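Local coordinates for protein-tyrosine-phosphatase (Vibrio vulnificus, PDB 7DHF), which probably catalyses the removal of phosphate from phosphotyrosine residues of proteins by hydrolysis, as a low-molecular-weight protein tyrosine phosphatase, at residues I16-T21 with L87-G92; P121-Y124 with A130-H133; V25-K28 with T34-S37; V10-N15 with K91-A96. The protein carries 1 engineered substitution. All coordinates share one frame; numbering follows the deposited sequence.

In the fold
Contacts 1 and 4 are the buried pair, their centres about 6 Å apart at the C-terminal ends of strands 7-12 and 85-88, and both reach the same phosphate ion; contact 1 adds the charged Arg18 side chain and the Ser19 hydroxyl to its backbone N-H groups, while contact 4 gives backbone N-H groups alone and leans a histidine against the loop. Contact 2 lies further out and is partly buried, where the loop with the predicted proton donor packs on helix 128-146 through proline and aromatic carbon; it touches contact 1 through Arg18 and Phe131. Contact 3 shares helix 18-29 with contact 1 but joins it to the outer strand 34-39, partly buried and away from the phosphate, with one amide hydrogen bond beside aliphatic packing.

Contact 1 (I16-T21 with L87-G92); sequences ICRSPT and LVMEKG. With PO4 (phosphate ion), chain E.
The guanidinium group of Arg18 carries Met89 CB over one face, 4.0 Å from NH1, and takes its polar partners around the edge. Glu90 OE2 lies there, 2.7 Å from NH1 in a salt bridge close to the guanidinium plane. The carboxylate offers its anti lone pair, and its own plane is turned 56° away. Water 1 closes a small ring beside this bond, accepting from Arg18 NH2 at 2.9 Å and donating to Glu90 OE2 at 2.6 Å. Further along the edge sits the phosphate ion: Arg18 NE points at PO4 O2 over 2.8 Å in an almost straight bond (178°), and NH2 reaches O4 at 3.0 Å. The bend in the arginine chain at chi3 (-65°) folds the group back so that its edge faces the anion, letting O2 also receive the backbone N of Arg18 at 2.7 Å. Ser19 grips O3 with both N and OG, and the amides of Ile16 and Cys17 share O1. Met89 bends at chi2, laying its CG and SD along Arg18 CB and its CE 3.5 Å from Arg18 O. This is the second half of the phosphate-binding P-loop, running into helix 18-29. With NH1 bonded to Glu90 and to Ile120 O, rotation of the guanidinium is fixed from behind, consistent with a second-shell carboxylate that presents NE and NH2 to the phosphoryl group.

Contact 2 (P121-Y124 with A130-H133); sequences PDPY and AFVH
Phe131 swings its CG anti to its own carbonyl carbon (chi1 -75°), which brings one face of its ring against Pro123. At His133, two residues further along the same helix, CG instead lies anti to the backbone N (chi1 175°), and that carries the imidazole out toward Pro121. The proline-phenylalanine pair is a CH-pi contact: Pro123 CB stands 3.7 Å from the centroid of the Phe131 ring and only 3° off its normal. Next to it Pro123 CG lies 3.7 Å from Phe131 CE1, while Pro123 O comes within 3.3 Å of CE2 at the far side of the ring. The same Pro123 CB also packs against Ala130, 3.9 Å from its CB, wedging the proline over the helix backbone. Pro121-Tyr124 includes Asp-Pro-Tyr, the sequence of the loop that supplies the general acid in low-molecular-weight tyrosine phosphatases, and Asp122 is the predicted proton donor here. An Asx turn shapes this stretch, with Tyr124 N donating to Asp122 OD1 at 3.0 Å from above the carboxylate plane; OD2 has a bound glycerol as partner. Beyond the turn, Tyr124 CA approaches Phe131 CZ obliquely at 4.2 Å, and the tyrosine side chain leads away to touch Ile16 and Asp53. Phe131 is itself packed by Met55, Ala56 and Val59 of helix 54-61. At the exposed end of the contact, Pro121 CG meets the edge of the His133 ring at CD2, 4.2 Å away, the two side chains running at about a right angle.

Contact 3 (V25-K28 with T34-S37); sequences VLQK and TVAS
One hydrogen bond crosses from strand to helix: Val35 N donates to Gln27 OE1 over 3.0 Å, with 153° at the hydrogen. The donor stands above the plane of the amide carbonyl, 38° out of it, and so meets neither lone pair squarely. A bend at chi2 (65°) turns the glutamine back toward the strand. Its other end is occupied as well, since NE2 donates to Lys33 O, and the two bonds together hold the amide across the beginning of the strand and fix which way round it lies. Gln27 OE1 also touches Thr34 CA at 3.9 Å.

Apolar contact accompanies the bond. Val35 points toward the helix and lays its CG2 branch against the glutamine, 3.9 Å from Gln27 CA and also 3.9 Å from Gln27 CD; the two side chains slide past each other in opposite directions. The CG1 branch turns to Leu26, whose CD2 is 4.2 Å away, a contact that is doubtful because Leu26 has two conformers.

Strand 7-12, helix 18-29 and strand 34-39 form a beta-alpha-beta unit, and this contact ties the last turns of the helix to the returning strand at one border of the parallel sheet. Val35 continues onto Val10 of the neighbouring strand, while Val25 turns to Tyr135 and Ala142 of helix 128-146.

Contact 4 (V10-N15 with K91-A96); sequences VVAVGN and KGHMEA. Engineered in segment 10-15: Ala12 (natural residue Cys). With PO4 (phosphate ion), chain E.
Phosphate O4 is gripped by two consecutive amides, Val13 N at 2.8 Å and Gly14 N at 2.9 Å, and Val13 leans on His93 across the contact. Asn15 N adds a weak bond to O3 of the same ion. Ala12, an engineered residue standing where the natural sequence has cysteine, places its CB 3.2 Å from PO4 O4 in the floor of this loop. On the other side of the strand end, the His93 ring fits against the loop. With CG anti to its carbonyl carbon (chi1 -65°), the imidazole extends from the first turn of helix 92-100 toward the chain at residues 11-13. Val13 CG2 comes obliquely to His93 NE2 at 3.4 Å, the side chains crossing at about a right angle. Ala12 C lies above one face of the ring, offset toward its rim, while Ala12 CA is 3.9 Å from ND1 and Ala12 CB 4.2 Å from CE1. Val88 and Ile40 also touch the histidine, which is buried between the sheet and its helix. The loop that leaves strand 7-12 and leads to helix 18-29 is the P-loop of this phosphatase family, and Asn15 braces it through bonds to Ser19 OG, Ser37 OG and Gln73 N. Inward-turned backbone N-H groups would stabilise the negative charge of a phosphoryl group, with the natural cysteine, the predicted nucleophile, beneath it.

Contact 1 (I16-T21 with L87-G92)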
loop_
_atom_site.group_PDB
_atom_site.type_symbol
_atom_site.label_atom_id
_atom_site.label_comp_id
_atom_site.label_asym_id
_atom_site.label_seq_id
_atom_site.Cartn_x
_atom_site.Cartn_y
_atom_site.Cartn_z
ATOM N N ILE A 16 2.392 1.681 7.787
ATOM C CA ILE A 16 2.633 0.620 8.763
ATOM C C ILE A 16 1.608 -0.504 8.711
ATOM O O ILE A 16 1.888 -1.600 9.233
ATOM C CB ILE A 16 2.750 1.173 10.205
ATOM C CG1 ILE A 16 1.503 1.979 10.583
ATOM C CG2 ILE A 16 4.019 2.004 10.355
ATOM C CD1 ILE A 16 1.381 2.271 12.069
ATOM N N CYS A 17 0.428 -0.312 8.117
ATOM C CA CYS A 17 -0.600 -1.349 8.105
ATOM C C CYS A 17 -0.963 -1.779 6.686
ATOM O O CYS A 17 -0.470 -2.803 6.203
ATOM C CB CYS A 17 -1.846 -0.877 8.863
ATOM S SG CYS A 17 -1.596 -0.682 10.652
ATOM N N ARG A 18 -1.818 -1.009 6.008
ATOM C CA ARG A 18 -2.335 -1.435 4.708
ATOM C C ARG A 18 -1.254 -1.397 3.637
ATOM O O ARG A 18 -1.125 -2.333 2.839
ATOM C CB ARG A 18 -3.488 -0.535 4.276
ATOM C CG ARG A 18 -4.723 -0.613 5.138
ATOM C CD ARG A 18 -5.611 0.584 4.881
ATOM N NE ARG A 18 -4.952 1.817 5.302
ATOM C CZ ARG A 18 -5.468 3.031 5.160
ATOM N NH1 ARG A 18 -6.661 3.188 4.600
ATOM N NH2 ARG A 18 -4.790 4.090 5.578
ATOM N N SER A 19 -0.497 -0.307 3.571
ATOM C CA SER A 19 0.393 -0.141 2.429
ATOM C C SER A 19 1.568 -1.118 2.459
ATOM O O SER A 19 1.924 -1.653 1.402
ATOM C CB SER A 19 0.821 1.319 2.234
ATOM O OG SER A 19 1.347 1.900 3.406
ATOM N N PRO A 20 2.187 -1.417 3.614
ATOM C CA PRO A 20 3.181 -2.505 3.601
ATOM C C PRO A 20 2.570 -3.858 3.287
ATOM O O PRO A 20 3.198 -4.676 2.604
ATOM C CB PRO A 20 3.803 -2.453 5.004
ATOM C CG PRO A 20 2.822 -1.739 5.838
ATOM C CD PRO A 20 2.142 -0.752 4.929
ATOM N N THR A 21 1.358 -4.123 3.776
ATOM C CA THR A 21 0.693 -5.381 3.448
ATOM C C THR A 21 0.451 -5.484 1.948
ATOM O O THR A 21 0.783 -6.495 1.321
ATOM C CB THR A 21 -0.618 -5.503 4.229
ATOM O OG1 THR A 21 -0.346 -5.503 5.637
ATOM C CG2 THR A 21 -1.350 -6.793 3.867
ATOM N N LEU A 87 -0.610 2.982 -6.367
ATOM C CA LEU A 87 -1.906 2.438 -5.969
ATOM C C LEU A 87 -2.202 2.896 -4.547
ATOM O O LEU A 87 -1.500 2.504 -3.609
ATOM C CB LEU A 87 -1.900 0.914 -6.056
ATOM C CG LEU A 87 -1.642 0.322 -7.443
ATOM C CD1 LEU A 87 -1.622 -1.196 -7.374
ATOM C CD2 LEU A 87 -2.681 0.789 -8.450
ATOM N N VAL A 88 -3.238 3.719 -4.387
ATOM C CA VAL A 88 -3.616 4.258 -3.083
ATOM C C VAL A 88 -4.711 3.394 -2.473
ATOM O O VAL A 88 -5.514 2.771 -3.177
ATOM C CB VAL A 88 -4.058 5.736 -3.167
ATOM C CG1 VAL A 88 -2.907 6.612 -3.634
ATOM C CG2 VAL A 88 -5.274 5.896 -4.079
ATOM N N MET A 89 -4.765 3.382 -1.140
ATOM C CA MET A 89 -5.727 2.540 -0.438
ATOM C C MET A 89 -7.111 3.172 -0.358
ATOM O O MET A 89 -8.106 2.445 -0.263
ATOM C CB MET A 89 -5.206 2.208 0.961
ATOM C CG MET A 89 -4.100 1.171 0.955
ATOM S SD MET A 89 -4.715 -0.450 0.449
ATOM C CE MET A 89 -3.181 -1.317 0.131
ATOM N N GLU A 90 -7.202 4.501 -0.396
ATOM C CA GLU A 90 -8.478 5.203 -0.370
ATOM C C GLU A 90 -8.508 6.236 -1.484
ATOM O O GLU A 90 -7.489 6.853 -1.805
ATOM C CB GLU A 90 -8.703 5.926 0.967
ATOM C CG GLU A 90 -8.768 5.005 2.169
ATOM C CD GLU A 90 -8.944 5.757 3.479
ATOM O OE1 GLU A 90 -9.568 6.839 3.476
ATOM O OE2 GLU A 90 -8.451 5.267 4.515
ATOM N N LYS A 91 -9.694 6.431 -2.067
ATOM C CA LYS A 91 -9.834 7.419 -3.133
ATOM C C LYS A 91 -9.374 8.796 -2.671
ATOM O O LYS A 91 -8.715 9.523 -3.423
ATOM C CB LYS A 91 -11.283 7.468 -3.624
ATOM C CG LYS A 91 -11.620 8.679 -4.495
ATOM C CD LYS A 91 -10.716 8.803 -5.720
ATOM C CE LYS A 91 -10.936 7.665 -6.702
ATOM N NZ LYS A 91 -10.865 8.135 -8.114
ATOM N N GLY A 92 -9.710 9.172 -1.436
ATOM C CA GLY A 92 -9.303 10.464 -0.913
ATOM C C GLY A 92 -7.803 10.667 -0.870
ATOM O O GLY A 92 -7.340 11.812 -0.844
HETATM P P PO4 E . -1.337 2.542 6.405
HETATM O O1 PO4 E . -0.556 2.477 7.701
HETATM O O2 PO4 E . -2.482 1.562 6.499
HETATM O O3 PO4 E . -0.399 2.144 5.291
HETATM O O4 PO4 E . -1.861 3.948 6.215
HETATM O O HOH W 1 -6.359 6.502 5.521
#

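Contact 2 (P121-Y124 with A130-H133)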
loop_
_atom_site.group_PDB
_atom_site.type_symbol
_atom_site.label_atom_id
_atom_site.label_comp_id
_atom_site.label_asym_id
_atom_site.label_seq_id
_atom_site.Cartn_x
_atom_site.Cartn_y
_atom_site.Cartn_z
ATOM N N PRO A 121 -10.213 0.303 4.514
ATOM C CA PRO A 121 -10.063 1.126 5.718
ATOM C C PRO A 121 -8.857 0.747 6.563
ATOM O O PRO A 121 -8.411 -0.403 6.592
ATOM C CB PRO A 121 -11.365 0.865 6.484
ATOM C CG PRO A 121 -11.780 -0.493 6.055
ATOM C CD PRO A 121 -11.345 -0.635 4.626
ATOM N N ASP A 122 -8.348 1.744 7.276
ATOM C CA ASP A 122 -7.157 1.586 8.103
ATOM C C ASP A 122 -7.483 0.764 9.347
ATOM O O ASP A 122 -8.376 1.152 10.112
ATOM C CB ASP A 122 -6.682 2.978 8.507
ATOM C CG ASP A 122 -5.367 2.959 9.261
ATOM O OD1 ASP A 122 -4.775 1.873 9.424
ATOM O OD2 ASP A 122 -4.917 4.049 9.674
ATOM N N PRO A 123 -6.808 -0.358 9.589
ATOM C CA PRO A 123 -7.071 -1.152 10.798
ATOM C C PRO A 123 -6.283 -0.724 12.027
ATOM O O PRO A 123 -6.444 -1.345 13.084
ATOM C CB PRO A 123 -6.623 -2.551 10.360
ATOM C CG PRO A 123 -5.473 -2.287 9.451
ATOM C CD PRO A 123 -5.829 -1.021 8.704
ATOM N N TYR A 124 -5.456 0.312 11.918
ATOM C CA TYR A 124 -4.541 0.669 12.995
ATOM C C TYR A 124 -5.287 0.876 14.305
ATOM O O TYR A 124 -6.326 1.543 14.348
ATOM C CB TYR A 124 -3.780 1.940 12.613
ATOM C CG TYR A 124 -2.673 2.322 13.572
ATOM C CD1 TYR A 124 -1.716 1.394 13.964
ATOM C CD2 TYR A 124 -2.562 3.619 14.055
ATOM C CE1 TYR A 124 -0.697 1.741 14.830
ATOM C CE2 TYR A 124 -1.545 3.975 14.919
ATOM C CZ TYR A 124 -0.615 3.034 15.301
ATOM O OH TYR A 124 0.400 3.385 16.160
ATOM N N ALA A 130 -10.136 -6.413 12.473
ATOM C CA ALA A 130 -9.982 -5.347 11.488
ATOM C C ALA A 130 -8.810 -5.627 10.558
ATOM O O ALA A 130 -8.868 -5.309 9.365
ATOM C CB ALA A 130 -9.802 -4.003 12.195
ATOM N N PHE A 131 -7.737 -6.216 11.086
ATOM C CA PHE A 131 -6.597 -6.569 10.247
ATOM C C PHE A 131 -6.942 -7.712 9.300
ATOM O O PHE A 131 -6.466 -7.744 8.159
ATOM C CB PHE A 131 -5.391 -6.905 11.125
ATOM C CG PHE A 131 -4.741 -5.696 11.736
ATOM C CD1 PHE A 131 -3.673 -5.078 11.110
ATOM C CD2 PHE A 131 -5.206 -5.171 12.931
ATOM C CE1 PHE A 131 -3.078 -3.965 11.663
ATOM C CE2 PHE A 131 -4.614 -4.054 13.490
ATOM C CZ PHE A 131 -3.549 -3.450 12.854
ATOM N N VAL A 132 -7.764 -8.661 9.752
ATOM C CA VAL A 132 -8.215 -9.734 8.870
ATOM C C VAL A 132 -9.066 -9.171 7.739
ATOM O O VAL A 132 -8.935 -9.582 6.579
ATOM C CB VAL A 132 -8.960 -10.814 9.680
ATOM C CG1 VAL A 132 -9.607 -11.841 8.754
ATOM C CG2 VAL A 132 -8.006 -11.499 10.645
ATOM N N HIS A 133 -9.952 -8.223 8.055
ATOM C CA HIS A 133 -10.781 -7.601 7.027
ATOM C C HIS A 133 -9.922 -6.845 6.022
ATOM O O HIS A 133 -10.118 -6.959 4.806
ATOM C CB HIS A 133 -11.794 -6.661 7.683
ATOM C CG HIS A 133 -12.615 -5.879 6.706
ATOM N ND1 HIS A 133 -13.541 -6.467 5.870
ATOM C CD2 HIS A 133 -12.655 -4.552 6.434
ATOM C CE1 HIS A 133 -14.113 -5.537 5.126
ATOM N NE2 HIS A 133 -13.593 -4.367 5.449
#

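Contact 3 (V25-K28 with T34-S37)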
loop_
_atom_site.group_PDB
_atom_site.type_symbol
_atom_site.label_atom_id
_atom_site.label_comp_id
_atom_site.label_asym_id
_atom_site.label_seq_id
_atom_site.Cartn_x
_atom_site.Cartn_y
_atom_site.Cartn_z
ATOM N N VAL A 25 1.958 -8.389 -0.480
ATOM C CA VAL A 25 1.014 -9.256 -1.184
ATOM C C VAL A 25 1.211 -9.129 -2.687
ATOM O O VAL A 25 1.317 -10.130 -3.406
ATOM C CB VAL A 25 -0.433 -8.941 -0.764
ATOM C CG1 VAL A 25 -1.430 -9.694 -1.645
ATOM C CG2 VAL A 25 -0.652 -9.294 0.699
ATOM N N LEU A 26 1.277 -7.891 -3.184
ATOM C CA LEU A 26 1.460 -7.679 -4.614
ATOM C C LEU A 26 2.825 -8.177 -5.075
ATOM O O LEU A 26 2.949 -8.745 -6.166
ATOM C CB LEU A 26 1.278 -6.197 -4.938
ATOM C CG LEU A 26 1.008 -5.830 -6.396
ATOM C CD1 LEU A 26 -0.286 -6.461 -6.900
ATOM C CD2 LEU A 26 0.951 -4.319 -6.555
ATOM N N GLN A 27 3.863 -7.975 -4.259
ATOM C CA GLN A 27 5.195 -8.421 -4.645
ATOM C C GLN A 27 5.229 -9.933 -4.828
ATOM O O GLN A 27 5.882 -10.442 -5.746
ATOM C CB GLN A 27 6.219 -7.981 -3.599
ATOM C CG GLN A 27 7.662 -8.293 -3.967
ATOM C CD GLN A 27 8.121 -7.529 -5.194
ATOM O OE1 GLN A 27 8.650 -6.423 -5.087
ATOM N NE2 GLN A 27 7.923 -8.119 -6.369
ATOM N N LYS A 28 4.531 -10.667 -3.959
ATOM C CA LYS A 28 4.486 -12.120 -4.085
ATOM C C LYS A 28 3.766 -12.539 -5.361
ATOM O O LYS A 28 4.161 -13.513 -6.012
ATOM C CB LYS A 28 3.806 -12.721 -2.855
ATOM C CG LYS A 28 3.781 -14.236 -2.837
ATOM C CD LYS A 28 3.114 -14.746 -1.572
ATOM C CE LYS A 28 2.905 -16.247 -1.608
ATOM N NZ LYS A 28 2.056 -16.705 -0.473
ATOM N N THR A 34 8.841 -4.610 -9.324
ATOM C CA THR A 34 9.410 -4.088 -8.090
ATOM C C THR A 34 8.311 -3.304 -7.388
ATOM O O THR A 34 7.783 -2.337 -7.948
ATOM C CB THR A 34 10.607 -3.181 -8.377
ATOM O OG1 THR A 34 11.600 -3.907 -9.109
ATOM C CG2 THR A 34 11.221 -2.666 -7.079
ATOM N N VAL A 35 7.966 -3.723 -6.174
ATOM C CA VAL A 35 6.876 -3.121 -5.417
ATOM C C VAL A 35 7.447 -2.547 -4.131
ATOM O O VAL A 35 8.200 -3.224 -3.422
ATOM C CB VAL A 35 5.756 -4.132 -5.112
ATOM C CG1 VAL A 35 4.523 -3.410 -4.592
ATOM C CG2 VAL A 35 5.414 -4.953 -6.349
ATOM N N ALA A 36 7.085 -1.301 -3.833
ATOM C CA ALA A 36 7.438 -0.635 -2.589
ATOM C C ALA A 36 6.184 0.043 -2.046
ATOM O O ALA A 36 5.098 -0.073 -2.621
ATOM C CB ALA A 36 8.568 0.379 -2.809
ATOM N N SER A 37 6.326 0.759 -0.932
ATOM C CA SER A 37 5.186 1.461 -0.361
ATOM C C SER A 37 5.650 2.707 0.379
ATOM O O SER A 37 6.826 2.850 0.725
ATOM C CB SER A 37 4.360 0.558 0.564
ATOM O OG SER A 37 5.139 0.055 1.639
#

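Contact 4 (V10-N15 with K91-A96)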
loop_
_atom_site.group_PDB
_atom_site.type_symbol
_atom_site.label_atom_id
_atom_site.label_comp_id
_atom_site.label_asym_id
_atom_site.label_seq_id
_atom_site.Cartn_x
_atom_site.Cartn_y
_atom_site.Cartn_z
ATOM N N VAL A 10 2.787 1.299 -3.496
ATOM C CA VAL A 10 1.524 1.206 -2.773
ATOM C C VAL A 10 1.516 2.281 -1.695
ATOM O O VAL A 10 2.448 2.368 -0.888
ATOM C CB VAL A 10 1.352 -0.195 -2.164
ATOM C CG1 VAL A 10 0.033 -0.299 -1.415
ATOM C CG2 VAL A 10 1.443 -1.255 -3.251
ATOM N N VAL A 11 0.469 3.105 -1.675
ATOM C CA VAL A 11 0.449 4.306 -0.852
ATOM C C VAL A 11 -0.773 4.311 0.053
ATOM O O VAL A 11 -1.891 4.008 -0.377
ATOM C CB VAL A 11 0.497 5.580 -1.719
ATOM C CG1 VAL A 11 0.275 6.830 -0.872
ATOM C CG2 VAL A 11 1.829 5.663 -2.448
ATOM N N ALA A 12 -0.544 4.665 1.315
ATOM C CA ALA A 12 -1.622 5.001 2.231
ATOM C C ALA A 12 -1.157 6.156 3.111
ATOM O O ALA A 12 -0.580 7.119 2.598
ATOM C CB ALA A 12 -2.059 3.775 3.032
ATOM N N VAL A 13 -1.381 6.084 4.423
ATOM C CA VAL A 13 -1.168 7.219 5.322
ATOM C C VAL A 13 0.054 7.015 6.224
ATOM O O VAL A 13 0.981 7.824 6.218
ATOM C CB VAL A 13 -2.439 7.540 6.136
ATOM C CG1 VAL A 13 -2.188 8.677 7.119
ATOM C CG2 VAL A 13 -3.585 7.887 5.200
ATOM N N GLY A 14 0.054 5.950 7.022
ATOM C CA GLY A 14 1.128 5.738 7.976
ATOM C C GLY A 14 2.250 4.859 7.461
ATOM O O GLY A 14 3.363 4.885 7.994
ATOM N N ASN A 15 1.963 4.073 6.425
ATOM C CA ASN A 15 2.911 3.101 5.880
ATOM C C ASN A 15 3.339 2.081 6.937
ATOM O O ASN A 15 4.490 1.642 6.972
ATOM C CB ASN A 15 4.110 3.789 5.215
ATOM C CG ASN A 15 4.905 2.862 4.293
ATOM O OD1 ASN A 15 6.130 2.958 4.214
ATOM N ND2 ASN A 15 4.213 1.978 3.584
ATOM N N LYS A 91 -9.694 6.431 -2.067
ATOM C CA LYS A 91 -9.834 7.419 -3.133
ATOM C C LYS A 91 -9.374 8.796 -2.671
ATOM O O LYS A 91 -8.715 9.523 -3.423
ATOM C CB LYS A 91 -11.283 7.468 -3.624
ATOM C CG LYS A 91 -11.620 8.679 -4.495
ATOM C CD LYS A 91 -10.716 8.803 -5.720
ATOM C CE LYS A 91 -10.936 7.665 -6.702
ATOM N NZ LYS A 91 -10.865 8.135 -8.114
ATOM N N GLY A 92 -9.710 9.172 -1.436
ATOM C CA GLY A 92 -9.303 10.464 -0.913
ATOM C C GLY A 92 -7.803 10.667 -0.870
ATOM O O GLY A 92 -7.340 11.812 -0.844
ATOM N N HIS A 93 -7.026 9.581 -0.863
ATOM C CA HIS A 93 -5.574 9.705 -0.846
ATOM C C HIS A 93 -5.029 10.329 -2.123
ATOM O O HIS A 93 -3.929 10.892 -2.100
ATOM C CB HIS A 93 -4.935 8.332 -0.648
ATOM C CG HIS A 93 -5.234 7.711 0.679
ATOM N ND1 HIS A 93 -5.079 6.364 0.921
ATOM C CD2 HIS A 93 -5.676 8.253 1.838
ATOM C CE1 HIS A 93 -5.413 6.102 2.172
ATOM N NE2 HIS A 93 -5.779 7.231 2.751
ATOM N N MET A 94 -5.762 10.242 -3.235
ATOM C CA MET A 94 -5.257 10.778 -4.494
ATOM C C MET A 94 -5.046 12.283 -4.410
ATOM O O MET A 94 -4.013 12.801 -4.846
ATOM C CB MET A 94 -6.210 10.428 -5.634
ATOM C CG MET A 94 -6.338 8.941 -5.876
ATOM S SD MET A 94 -7.096 8.589 -7.467
ATOM C CE MET A 94 -7.310 6.815 -7.347
ATOM N N GLU A 95 -6.020 13.008 -3.857
ATOM C CA GLU A 95 -5.876 14.457 -3.755
ATOM C C GLU A 95 -4.756 14.834 -2.792
ATOM O O GLU A 95 -4.002 15.780 -3.049
ATOM C CB GLU A 95 -7.204 15.099 -3.347
ATOM C CG GLU A 95 -8.219 15.170 -4.482
ATOM C CD GLU A 95 -9.460 15.965 -4.119
ATOM O OE1 GLU A 95 -9.524 16.493 -2.989
ATOM O OE2 GLU A 95 -10.373 16.062 -4.967
ATOM N N ALA A 96 -4.623 14.103 -1.684
ATOM C CA ALA A 96 -3.513 14.353 -0.774
ATOM C C ALA A 96 -2.181 14.058 -1.451
ATOM O O ALA A 96 -1.195 14.774 -1.242
ATOM C CB ALA A 96 -3.673 13.506 0.488
HETATM P P PO4 E . -1.337 2.542 6.405
HETATM O O1 PO4 E . -0.556 2.477 7.701
HETATM O O2 PO4 E . -2.482 1.562 6.499
HETATM O O3 PO4 E . -0.399 2.144 5.291
HETATM O O4 PO4 E . -1.861 3.948 6.215
#